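Local atomic coordinates of AxyAgu115A (Amphibacillus xylanus NBRC 15112, PDB entry 6NPS), a protein that acts as a glycoside hydrolase family 115 alpha-glucuronidase, probably releasing glucuronic acid side groups from arabinoglucuronoxylan. Residues N815-L820 / S828-F833; F847-F852 / K929-A934; L862-Q867 / P937-E942; V894-Y899 / N913-K918. The protein carries 3 engineered substitutions. One frame throughout, in Å; residues are numbered along the deposited sequence.

Interaction 1: residues N815-L820 / S828-F833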
# COMPACT_ATOMS: atom_id res chain seq x y z
N ASN A 815 9.67 -50.38 2.49
CA ASN A 815 8.90 -49.14 2.39
C ASN A 815 9.47 -48.16 3.40
O ASN A 815 9.50 -48.43 4.60
CB ASN A 815 7.40 -49.37 2.65
CG ASN A 815 6.87 -50.61 1.93
OD1 ASN A 815 6.90 -50.71 0.70
ND2 ASN A 815 6.40 -51.58 2.71
N ARG A 816 9.91 -47.00 2.92
CA ARG A 816 10.67 -46.11 3.77
C ARG A 816 10.55 -44.69 3.28
O ARG A 816 10.36 -44.45 2.08
CB ARG A 816 12.15 -46.52 3.80
CG ARG A 816 12.89 -46.23 2.48
CD ARG A 816 12.51 -47.22 1.34
NE ARG A 816 13.22 -46.89 0.10
CZ ARG A 816 12.97 -47.41 -1.09
NH1 ARG A 816 11.99 -48.29 -1.24
NH2 ARG A 816 13.70 -47.03 -2.14
N PHE A 817 10.69 -43.73 4.19
CA PHE A 817 10.93 -42.36 3.78
C PHE A 817 12.34 -42.19 3.23
O PHE A 817 13.31 -42.72 3.77
CB PHE A 817 10.71 -41.40 4.94
CG PHE A 817 9.27 -41.05 5.16
CD1 PHE A 817 8.67 -40.06 4.43
CD2 PHE A 817 8.51 -41.76 6.11
CE1 PHE A 817 7.31 -39.75 4.60
CE2 PHE A 817 7.21 -41.45 6.31
CZ PHE A 817 6.59 -40.44 5.56
N GLU A 818 12.45 -41.47 2.13
CA GLU A 818 13.73 -41.12 1.54
C GLU A 818 13.90 -39.61 1.53
O GLU A 818 12.92 -38.87 1.32
CB GLU A 818 13.81 -41.63 0.09
CG GLU A 818 13.78 -43.13 -0.06
CD GLU A 818 15.18 -43.74 -0.01
OE1 GLU A 818 16.15 -43.00 0.25
OE2 GLU A 818 15.29 -44.97 -0.22
N VAL A 819 15.13 -39.14 1.68
CA VAL A 819 15.42 -37.71 1.55
C VAL A 819 15.71 -37.43 0.09
O VAL A 819 16.59 -38.06 -0.50
CB VAL A 819 16.61 -37.27 2.42
CG1 VAL A 819 16.90 -35.74 2.23
CG2 VAL A 819 16.37 -37.63 3.92
N LEU A 820 14.95 -36.49 -0.49
CA LEU A 820 15.19 -35.98 -1.84
C LEU A 820 16.07 -34.75 -1.71
O LEU A 820 15.60 -33.68 -1.32
CB LEU A 820 13.86 -35.66 -2.52
CG LEU A 820 12.92 -36.85 -2.75
CD1 LEU A 820 11.53 -36.42 -3.33
CD2 LEU A 820 13.57 -37.80 -3.69
N SER A 828 15.33 -29.52 1.52
CA SER A 828 15.07 -30.81 0.87
C SER A 828 13.67 -31.23 1.28
O SER A 828 12.92 -30.45 1.88
CB SER A 828 16.12 -31.87 1.25
OG SER A 828 16.01 -32.21 2.63
N ALA A 829 13.32 -32.48 0.98
CA ALA A 829 11.99 -32.95 1.31
C ALA A 829 12.12 -34.43 1.59
O ALA A 829 13.09 -35.07 1.20
CB ALA A 829 10.98 -32.71 0.16
N ILE A 830 11.12 -34.99 2.25
CA ILE A 830 11.09 -36.43 2.46
C ILE A 830 9.82 -36.95 1.80
O ILE A 830 8.81 -36.25 1.75
CB ILE A 830 11.15 -36.83 3.95
CG1 ILE A 830 9.93 -36.29 4.72
CG2 ILE A 830 12.46 -36.34 4.61
CD1 ILE A 830 9.86 -36.84 6.14
N LYS A 831 9.90 -38.16 1.27
CA LYS A 831 8.79 -38.77 0.55
C LYS A 831 8.89 -40.28 0.74
O LYS A 831 10.00 -40.82 0.77
CB LYS A 831 8.82 -38.37 -0.94
CG LYS A 831 7.68 -38.96 -1.73
CD LYS A 831 7.78 -38.62 -3.22
CE LYS A 831 6.63 -39.23 -3.97
NZ LYS A 831 6.66 -38.93 -5.43
N ALA A 832 7.76 -40.95 0.87
CA ALA A 832 7.78 -42.40 1.05
C ALA A 832 7.97 -43.12 -0.28
O ALA A 832 7.38 -42.75 -1.29
CB ALA A 832 6.49 -42.89 1.71
N PHE A 833 8.81 -44.16 -0.27
CA PHE A 833 8.97 -45.05 -1.43
C PHE A 833 8.73 -46.49 -1.00
O PHE A 833 9.19 -46.89 0.08
CB PHE A 833 10.39 -44.94 -2.04
CG PHE A 833 10.64 -43.66 -2.75
CD1 PHE A 833 10.58 -43.58 -4.14
CD2 PHE A 833 10.95 -42.51 -2.03
CE1 PHE A 833 10.80 -42.36 -4.80
CE2 PHE A 833 11.18 -41.31 -2.67
CZ PHE A 833 11.10 -41.23 -4.05
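F817 and I830 form the apolar centre of this beta hairpin, with I830 CD1 3.8 Å from F817 CD1. The antiparallel strands 815-820 and 828-833 belong to the C-terminal domain. I830 places CG1 between its backbone N and carbonyl carbon (chi1 63°), and this stands the chain up beside the F817 ring. A832 CB lies over one face of that ring. V819 CG2 and I830 CG2 extend the same apolar surface. V848 and A934 of other strands pack against it.

The other surface of the hairpin is built round F833. L820 CD2 comes within 4.2 Å of F833 CZ, and E818 CG within 3.5 Å of F833 CD2. The E818 carboxylate stands at 82° to the ring. W432 of helix 428-440 touches both L820 and F833. K831 runs out fully extended on this surface to a salt bridge with E433.

The backbones are joined by three hydrogen-bonded pairs: R816 with F833, E818 with K831, and L820 with A829. Pairing weakens at the last, where A829 N is 3.5 Å from L820 O.

At the polar edge the R816 guanidinium lies flat over F833 CB, which is 3.7 Å from R816 CZ. A bend at chi2 (-74°) turns the group back along its own strand to E818. With a leucine here, the E818 carboxylate would probably be left without its charged mate and free to turn. R816 grips E818 side-on: NE at 2.8 Å and NH2 at 3.2 Å both reach OE2, on its anti side.

Interaction 2: residues F847-F852 / K929-A934; sequences FVEYHF and KLRIYA
The F847 ring lies against R931 and Y933. R931 CD sits over one face of this ring, 4.0 Å from its centroid. The guanidinium follows it, only 14° from parallel, with F847 CZ over its centre. F847 CB lies over one face of the Y933 ring, toward its rim, while F847 CD2 meets Y933 CE2 at 3.5 Å. With CG between the backbone N and carbonyl carbon (chi1 67°), the F847 ring turns one face to R931 and meets Y933 obliquely. Y933 OH bonds outward to Q883.

Next along this surface, E849 reaches out extended beside R931, and its carboxylate is nearly coplanar with the guanidinium. E849 OE1 takes R931 NE at 2.8 Å and a weak bond from NH2. A long salt bridge of 3.6 Å links the same OE1 to K929 NZ. H851 NE2 donates to the other oxygen, E849 OE2, at 2.8 Å. K929 CG runs alongside that histidine, 3.4 Å from H851 CD2. An alanine in place of R931 would probably uncover one face of the F847 ring and leave E849 OE1 with only the long K929 bridge of those described.

On the opposite surface the bumps are aliphatic. I932 CD1 packs on Y850 CE2 at 3.9 Å, and L930 CB meets the edge of the F852 ring. L941 and I944 of strand 940-948 touch I932 from beyond.

Four backbone hydrogen bonds hold V848 to I932 and Y850 to L930. Such antiparallel strands, with one apolar surface turned inward, are typical of a beta sandwich, consistent with the galactose-binding-like clan of this domain.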
# COMPACT_ATOMS: atom_id res chain seq x y z
N PHE A 847 7.44 -44.57 8.90
CA PHE A 847 7.37 -43.29 9.60
C PHE A 847 8.75 -42.69 9.79
O PHE A 847 9.78 -43.37 9.66
CB PHE A 847 6.60 -43.40 10.95
CG PHE A 847 7.26 -44.22 12.03
CD1 PHE A 847 8.25 -43.66 12.83
CD2 PHE A 847 6.82 -45.51 12.31
CE1 PHE A 847 8.82 -44.39 13.85
CE2 PHE A 847 7.40 -46.24 13.34
CZ PHE A 847 8.40 -45.67 14.11
N VAL A 848 8.76 -41.38 10.05
CA VAL A 848 9.92 -40.66 10.56
C VAL A 848 9.51 -40.09 11.90
O VAL A 848 8.34 -39.82 12.15
CB VAL A 848 10.43 -39.54 9.62
CG1 VAL A 848 11.11 -40.16 8.39
CG2 VAL A 848 9.29 -38.61 9.20
N GLU A 849 10.49 -39.94 12.78
CA GLU A 849 10.23 -39.50 14.14
C GLU A 849 11.10 -38.30 14.48
O GLU A 849 12.32 -38.35 14.33
CB GLU A 849 10.47 -40.65 15.12
CG GLU A 849 10.25 -40.35 16.60
CD GLU A 849 10.48 -41.60 17.47
OE1 GLU A 849 9.69 -42.57 17.35
OE2 GLU A 849 11.45 -41.63 18.25
N TYR A 850 10.46 -37.23 14.96
CA TYR A 850 11.11 -36.00 15.37
C TYR A 850 11.04 -35.87 16.88
O TYR A 850 10.03 -36.25 17.48
CB TYR A 850 10.45 -34.79 14.70
CG TYR A 850 10.45 -34.88 13.20
CD1 TYR A 850 11.46 -34.28 12.47
CD2 TYR A 850 9.45 -35.57 12.52
CE1 TYR A 850 11.47 -34.36 11.11
CE2 TYR A 850 9.48 -35.65 11.15
CZ TYR A 850 10.49 -35.05 10.46
OH TYR A 850 10.53 -35.14 9.10
N HIS A 851 12.10 -35.36 17.49
CA HIS A 851 12.14 -35.15 18.94
C HIS A 851 12.18 -33.66 19.19
O HIS A 851 12.93 -32.94 18.52
CB HIS A 851 13.37 -35.84 19.58
CG HIS A 851 13.30 -37.33 19.58
ND1 HIS A 851 14.35 -38.14 19.95
CD2 HIS A 851 12.28 -38.17 19.24
CE1 HIS A 851 13.99 -39.41 19.85
NE2 HIS A 851 12.74 -39.45 19.42
N PHE A 852 11.36 -33.18 20.12
CA PHE A 852 11.35 -31.74 20.39
C PHE A 852 10.93 -31.47 21.82
O PHE A 852 10.21 -32.28 22.44
CB PHE A 852 10.45 -30.97 19.39
CG PHE A 852 8.98 -31.28 19.53
CD1 PHE A 852 8.14 -30.43 20.24
CD2 PHE A 852 8.42 -32.40 18.92
CE1 PHE A 852 6.77 -30.71 20.36
CE2 PHE A 852 7.07 -32.69 19.04
CZ PHE A 852 6.24 -31.84 19.76
N LYS A 929 7.80 -36.57 21.39
CA LYS A 929 8.05 -37.30 20.15
C LYS A 929 6.91 -37.05 19.18
O LYS A 929 5.74 -37.04 19.59
CB LYS A 929 8.14 -38.80 20.39
CG LYS A 929 9.49 -39.33 20.83
CD LYS A 929 9.33 -40.62 21.67
CE LYS A 929 8.85 -41.86 20.86
NZ LYS A 929 7.52 -41.77 20.15
N LEU A 930 7.24 -36.86 17.90
CA LEU A 930 6.25 -36.70 16.83
C LEU A 930 6.58 -37.69 15.73
O LEU A 930 7.68 -37.65 15.16
CB LEU A 930 6.23 -35.27 16.28
CG LEU A 930 5.54 -35.11 14.91
CD1 LEU A 930 4.00 -35.23 15.04
CD2 LEU A 930 5.92 -33.80 14.17
N ARG A 931 5.65 -38.60 15.42
CA ARG A 931 5.80 -39.53 14.30
C ARG A 931 4.92 -39.08 13.16
O ARG A 931 3.73 -38.81 13.37
CB ARG A 931 5.44 -40.95 14.71
CG ARG A 931 6.38 -41.54 15.71
CD ARG A 931 6.03 -42.98 16.10
NE ARG A 931 7.07 -43.48 16.98
CZ ARG A 931 7.15 -44.73 17.43
NH1 ARG A 931 6.24 -45.62 17.07
NH2 ARG A 931 8.15 -45.07 18.22
N ILE A 932 5.48 -39.04 11.95
CA ILE A 932 4.71 -38.80 10.74
C ILE A 932 4.73 -40.08 9.91
O ILE A 932 5.81 -40.59 9.55
CB ILE A 932 5.25 -37.61 9.95
CG1 ILE A 932 5.35 -36.40 10.90
CG2 ILE A 932 4.41 -37.35 8.72
CD1 ILE A 932 5.76 -35.17 10.20
N TYR A 933 3.55 -40.61 9.62
CA TYR A 933 3.39 -41.83 8.83
C TYR A 933 2.94 -41.47 7.43
O TYR A 933 2.06 -40.61 7.24
CB TYR A 933 2.35 -42.78 9.44
CG TYR A 933 2.65 -43.38 10.77
CD1 TYR A 933 2.46 -42.66 11.95
CD2 TYR A 933 3.08 -44.70 10.88
CE1 TYR A 933 2.73 -43.25 13.19
CE2 TYR A 933 3.34 -45.29 12.11
CZ TYR A 933 3.15 -44.56 13.26
OH TYR A 933 3.40 -45.13 14.49
N ALA A 934 3.51 -42.15 6.43
CA ALA A 934 2.97 -42.02 5.09
C ALA A 934 1.68 -42.82 4.96
O ALA A 934 1.59 -43.93 5.49
CB ALA A 934 3.96 -42.50 4.04

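Interaction 3: residues L862-Q867 / P937-E942; sequences LEFYLQ and PGFALE
L866 and L941 meet through their first torsions: L866 CG is anti to its carbonyl carbon (chi1 -53°), L941 CG anti to its backbone N (chi1 175°). These turns bring L866 CD2 within 3.5 Å of L941 CD1. The end of the F939 ring comes back to 862-867. L866 CD2 rests obliquely on this ring, 3.4 Å from F939 CE1. L941 CD1 also touches F864, at 3.7 Å from CB. F864 CD2 faces the edge of the F939 ring. I932 of strand 926-934 touches F864, F939 and L941, so the cluster belongs to the inner core of the domain.

The backbones pair antiparallel at one point, though the segment axes stand at 112°. L866 and L941 are a non-hydrogen-bonded pair. Hydrogen bonds flank it: E942 N to Y865 O at 2.9 Å, and Q867 N to A940 O at 3.0 Å. Beyond these bonds a water bridges the two segments. It donates to Q867 O and to G938 O, the latter at 2.6 Å, and accepts from A940 N at 2.9 Å. G938 has positive phi, and a side chain there would be jammed against P937 O.

Q867 CB packs on A940 CB. The Q867 amide and E942 carboxylate lie nearly coplanar, but their strongest partners are elsewhere: Q867 OE1 meets K430 NZ, and E942 OE1 meets K825 N. The contact is thus apolar on one side and polar on the other, with one water satisfying three buried backbone groups where direct pairing stops.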
# COMPACT_ATOMS: atom_id res chain seq x y z
N LEU A 862 0.68 -27.47 14.77
CA LEU A 862 1.64 -28.23 13.99
C LEU A 862 1.35 -27.94 12.53
O LEU A 862 0.28 -28.28 12.02
CB LEU A 862 1.54 -29.72 14.32
CG LEU A 862 2.33 -30.72 13.48
CD1 LEU A 862 3.79 -30.65 13.83
CD2 LEU A 862 1.80 -32.14 13.73
N GLU A 863 2.28 -27.27 11.87
CA GLU A 863 2.11 -26.82 10.51
C GLU A 863 3.10 -27.54 9.61
O GLU A 863 4.30 -27.58 9.90
CB GLU A 863 2.30 -25.31 10.43
CG GLU A 863 2.23 -24.74 9.02
CD GLU A 863 2.31 -23.22 8.99
OE1 GLU A 863 3.04 -22.64 9.83
OE2 GLU A 863 1.63 -22.61 8.14
N PHE A 864 2.59 -28.12 8.54
CA PHE A 864 3.43 -28.77 7.54
C PHE A 864 3.59 -27.84 6.35
O PHE A 864 2.62 -27.22 5.90
CB PHE A 864 2.81 -30.08 7.05
CG PHE A 864 2.77 -31.15 8.05
CD1 PHE A 864 3.55 -31.11 9.19
CD2 PHE A 864 1.96 -32.27 7.83
CE1 PHE A 864 3.50 -32.13 10.12
CE2 PHE A 864 1.92 -33.31 8.75
CZ PHE A 864 2.68 -33.24 9.90
N TYR A 865 4.79 -27.80 5.81
CA TYR A 865 5.04 -27.21 4.50
C TYR A 865 5.22 -28.37 3.52
O TYR A 865 6.14 -29.18 3.69
CB TYR A 865 6.29 -26.33 4.54
CG TYR A 865 6.09 -25.00 5.25
CD1 TYR A 865 5.80 -24.95 6.62
CD2 TYR A 865 6.22 -23.79 4.56
CE1 TYR A 865 5.65 -23.71 7.29
CE2 TYR A 865 6.06 -22.57 5.21
CZ TYR A 865 5.79 -22.54 6.57
OH TYR A 865 5.62 -21.33 7.21
N LEU A 866 4.35 -28.45 2.52
CA LEU A 866 4.33 -29.59 1.60
C LEU A 866 4.47 -29.14 0.15
O LEU A 866 3.97 -28.08 -0.24
CB LEU A 866 3.01 -30.38 1.71
CG LEU A 866 2.60 -30.84 3.09
CD1 LEU A 866 1.15 -31.29 3.07
CD2 LEU A 866 3.53 -31.98 3.55
N GLN A 867 5.10 -29.98 -0.65
CA GLN A 867 5.01 -29.77 -2.09
C GLN A 867 3.54 -29.79 -2.50
O GLN A 867 2.76 -30.61 -1.98
CB GLN A 867 5.79 -30.85 -2.84
CG GLN A 867 6.43 -30.31 -4.09
CD GLN A 867 5.52 -30.41 -5.30
OE1 GLN A 867 5.56 -29.56 -6.19
NE2 GLN A 867 4.70 -31.46 -5.35
N PRO A 937 -0.26 -41.57 -1.41
CA PRO A 937 0.82 -41.10 -2.29
C PRO A 937 0.75 -39.58 -2.52
O PRO A 937 -0.28 -38.94 -2.33
CB PRO A 937 0.55 -41.84 -3.60
CG PRO A 937 -0.38 -43.01 -3.23
CD PRO A 937 -1.19 -42.51 -2.07
N GLY A 938 1.86 -39.01 -2.99
CA GLY A 938 1.94 -37.59 -3.23
C GLY A 938 2.36 -36.72 -2.04
O GLY A 938 2.46 -35.50 -2.19
N PHE A 939 2.65 -37.32 -0.89
CA PHE A 939 2.99 -36.58 0.32
C PHE A 939 4.49 -36.34 0.34
O PHE A 939 5.28 -37.27 0.52
CB PHE A 939 2.52 -37.37 1.55
CG PHE A 939 2.85 -36.72 2.87
CD1 PHE A 939 2.09 -35.67 3.36
CD2 PHE A 939 3.92 -37.17 3.63
CE1 PHE A 939 2.40 -35.06 4.60
CE2 PHE A 939 4.24 -36.58 4.87
CZ PHE A 939 3.47 -35.53 5.35
N ALA A 940 4.91 -35.08 0.11
CA ALA A 940 6.32 -34.71 0.12
C ALA A 940 6.49 -33.54 1.09
O ALA A 940 5.96 -32.45 0.85
CB ALA A 940 6.82 -34.35 -1.28
N LEU A 941 7.20 -33.79 2.18
CA LEU A 941 7.21 -32.88 3.32
C LEU A 941 8.54 -32.16 3.36
O LEU A 941 9.60 -32.81 3.38
CB LEU A 941 6.98 -33.66 4.62
CG LEU A 941 7.06 -32.88 5.93
CD1 LEU A 941 5.91 -31.88 6.13
CD2 LEU A 941 7.02 -33.91 7.06
N GLU A 942 8.50 -30.83 3.41
CA GLU A 942 9.69 -29.99 3.37
C GLU A 942 10.06 -29.42 4.73
O GLU A 942 11.25 -29.36 5.05
CB GLU A 942 9.52 -28.83 2.37
CG GLU A 942 9.37 -29.37 0.92
CD GLU A 942 9.06 -28.31 -0.16
OE1 GLU A 942 9.53 -27.14 -0.07
OE2 GLU A 942 8.36 -28.68 -1.15
O HOH W 1 2.90 -33.23 -0.93

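Interaction 4: residues V894-Y899 / N913-K918; sequences VLPDGY and NIRTTK
V894 and T917 bring the loop 894-899 beside strand 915-918, with CA atoms 5.9 Å apart, and a type II beta turn from P896 to Y899 then bends the loop. N913, at positive phi, is the C-prime residue of the Schellman motif that ends helix 904-912, just before the strand.

R915 is the main side chain of the contact. Its CG is anti to the backbone N, and a bend at chi3 (59°) turns the guanidinium toward L895 and Y899. L895 CD2 sits over the centre of one guanidinium face, 3.4 Å from R915 CZ. The Y899 ring stands at 73° to that plane, with OH 3.7 Å from R915 NH1. Y899 OH itself bonds to N870, and R915 NH2 to S869 O. V894 CB packs on T917 CG2 at 4.1 Å.

Two waters bridge the backbones. One donates to T916 O at 2.8 Å and weakly to V894 O. The other donates to L895 O at 3.1 Å and accepts weakly from T917 OG1.

Direct polar bonding is thus replaced by water and by a methyl on a flat cation. R915 NE is buried without a partner, a cost probably offset by the bonds of NH1 and NH2.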
# COMPACT_ATOMS: atom_id res chain seq x y z
N VAL A 894 -4.52 -33.53 4.45
CA VAL A 894 -3.57 -32.43 4.34
C VAL A 894 -4.00 -31.42 3.28
O VAL A 894 -3.26 -30.48 2.97
CB VAL A 894 -2.14 -32.92 4.04
CG1 VAL A 894 -1.65 -33.87 5.13
CG2 VAL A 894 -2.06 -33.58 2.66
N LEU A 895 -5.20 -31.58 2.73
CA LEU A 895 -5.76 -30.67 1.72
C LEU A 895 -6.84 -29.76 2.30
O LEU A 895 -7.50 -30.12 3.28
CB LEU A 895 -6.37 -31.46 0.56
CG LEU A 895 -5.38 -32.30 -0.25
CD1 LEU A 895 -6.11 -32.99 -1.37
CD2 LEU A 895 -4.31 -31.42 -0.79
N PRO A 896 -7.07 -28.58 1.70
CA PRO A 896 -8.23 -27.76 2.08
C PRO A 896 -9.56 -28.40 1.74
O PRO A 896 -9.70 -29.17 0.78
CB PRO A 896 -8.05 -26.49 1.24
CG PRO A 896 -6.66 -26.46 0.84
CD PRO A 896 -6.20 -27.89 0.74
N ASP A 897 -10.57 -28.03 2.53
CA ASP A 897 -11.95 -28.34 2.19
C ASP A 897 -12.25 -27.93 0.75
O ASP A 897 -11.90 -26.82 0.33
CB ASP A 897 -12.91 -27.60 3.13
CG ASP A 897 -12.66 -27.91 4.60
OD1 ASP A 897 -12.51 -26.94 5.39
OD2 ASP A 897 -12.63 -29.10 4.97
N GLY A 898 -12.87 -28.83 0.01
CA GLY A 898 -13.28 -28.53 -1.35
C GLY A 898 -12.17 -28.41 -2.36
O GLY A 898 -12.38 -27.85 -3.44
N TYR A 899 -10.98 -28.92 -2.04
CA TYR A 899 -9.83 -28.76 -2.92
C TYR A 899 -10.08 -29.36 -4.30
O TYR A 899 -10.68 -30.43 -4.43
CB TYR A 899 -8.60 -29.42 -2.30
CG TYR A 899 -7.39 -29.30 -3.16
CD1 TYR A 899 -6.54 -28.22 -3.02
CD2 TYR A 899 -7.08 -30.28 -4.10
CE1 TYR A 899 -5.42 -28.11 -3.81
CE2 TYR A 899 -5.95 -30.17 -4.90
CZ TYR A 899 -5.14 -29.08 -4.74
OH TYR A 899 -4.03 -28.94 -5.51
N ASN A 913 4.37 -22.42 -4.99
CA ASN A 913 5.06 -23.71 -5.03
C ASN A 913 5.13 -24.39 -3.66
O ASN A 913 6.14 -24.99 -3.29
CB ASN A 913 6.47 -23.58 -5.59
CG ASN A 913 6.99 -24.93 -6.07
OD1 ASN A 913 6.18 -25.78 -6.51
ND2 ASN A 913 8.29 -25.14 -6.00
N ILE A 914 4.06 -24.27 -2.88
CA ILE A 914 4.06 -24.85 -1.54
C ILE A 914 2.63 -24.90 -1.08
O ILE A 914 1.81 -24.07 -1.48
CB ILE A 914 4.93 -24.04 -0.54
CG1 ILE A 914 5.32 -24.94 0.65
CG2 ILE A 914 4.20 -22.83 0.00
CD1 ILE A 914 6.37 -26.00 0.26
N ARG A 915 2.30 -25.92 -0.31
CA ARG A 915 1.05 -26.01 0.42
C ARG A 915 1.38 -26.04 1.90
O ARG A 915 2.30 -26.75 2.33
CB ARG A 915 0.29 -27.27 0.01
CG ARG A 915 -0.99 -27.41 0.77
CD ARG A 915 -2.03 -28.16 -0.04
NE ARG A 915 -1.52 -29.48 -0.37
CZ ARG A 915 -1.37 -29.95 -1.60
NH1 ARG A 915 -1.70 -29.22 -2.67
NH2 ARG A 915 -0.90 -31.19 -1.75
N THR A 916 0.63 -25.30 2.70
CA THR A 916 0.74 -25.43 4.14
C THR A 916 -0.58 -25.96 4.70
O THR A 916 -1.65 -25.69 4.15
CB THR A 916 1.11 -24.10 4.82
OG1 THR A 916 0.10 -23.12 4.58
CG2 THR A 916 2.43 -23.58 4.30
N THR A 917 -0.48 -26.78 5.73
CA THR A 917 -1.64 -27.31 6.43
C THR A 917 -1.33 -27.27 7.93
O THR A 917 -0.16 -27.40 8.33
CB THR A 917 -1.97 -28.74 5.93
OG1 THR A 917 -3.06 -29.30 6.67
CG2 THR A 917 -0.75 -29.64 6.09
N LYS A 918 -2.36 -27.06 8.75
CA LYS A 918 -2.21 -26.91 10.19
C LYS A 918 -3.17 -27.84 10.93
O LYS A 918 -4.32 -28.02 10.51
CB LYS A 918 -2.49 -25.48 10.67
CG LYS A 918 -1.44 -24.49 10.29
CD LYS A 918 -1.76 -23.10 10.83
CE LYS A 918 -1.05 -22.03 10.01
NZ LYS A 918 -1.44 -20.65 10.41
O HOH W 2 -3.76 -27.14 3.05
O HOH W 3 -6.36 -29.67 6.11

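Overall arrangement
All four contacts lie in the C-terminal domain, and its strands link them. I830 N reaches L941 O at 2.9 Å, a probable hydrogen bond joining interaction 1 to interaction 3. L866 N and R915 O, 2.7 Å apart, probably do the same for interactions 3 and 4. Interaction 2 adds packing: A832 CB meets A934 CB at 3.5 Å, and I932 CD1 meets L941 CD2 at 3.6 Å. Interaction 4 lies about 20 Å, centre to centre, from interactions 1 and 2 and touches neither. Helix 428-440, within the family 115 range, meets K831 of interaction 1 through E433 and Q867 of interaction 3 through K430. A glycerol, probably from crystallisation, lies about 5 Å from the Y865 side chain.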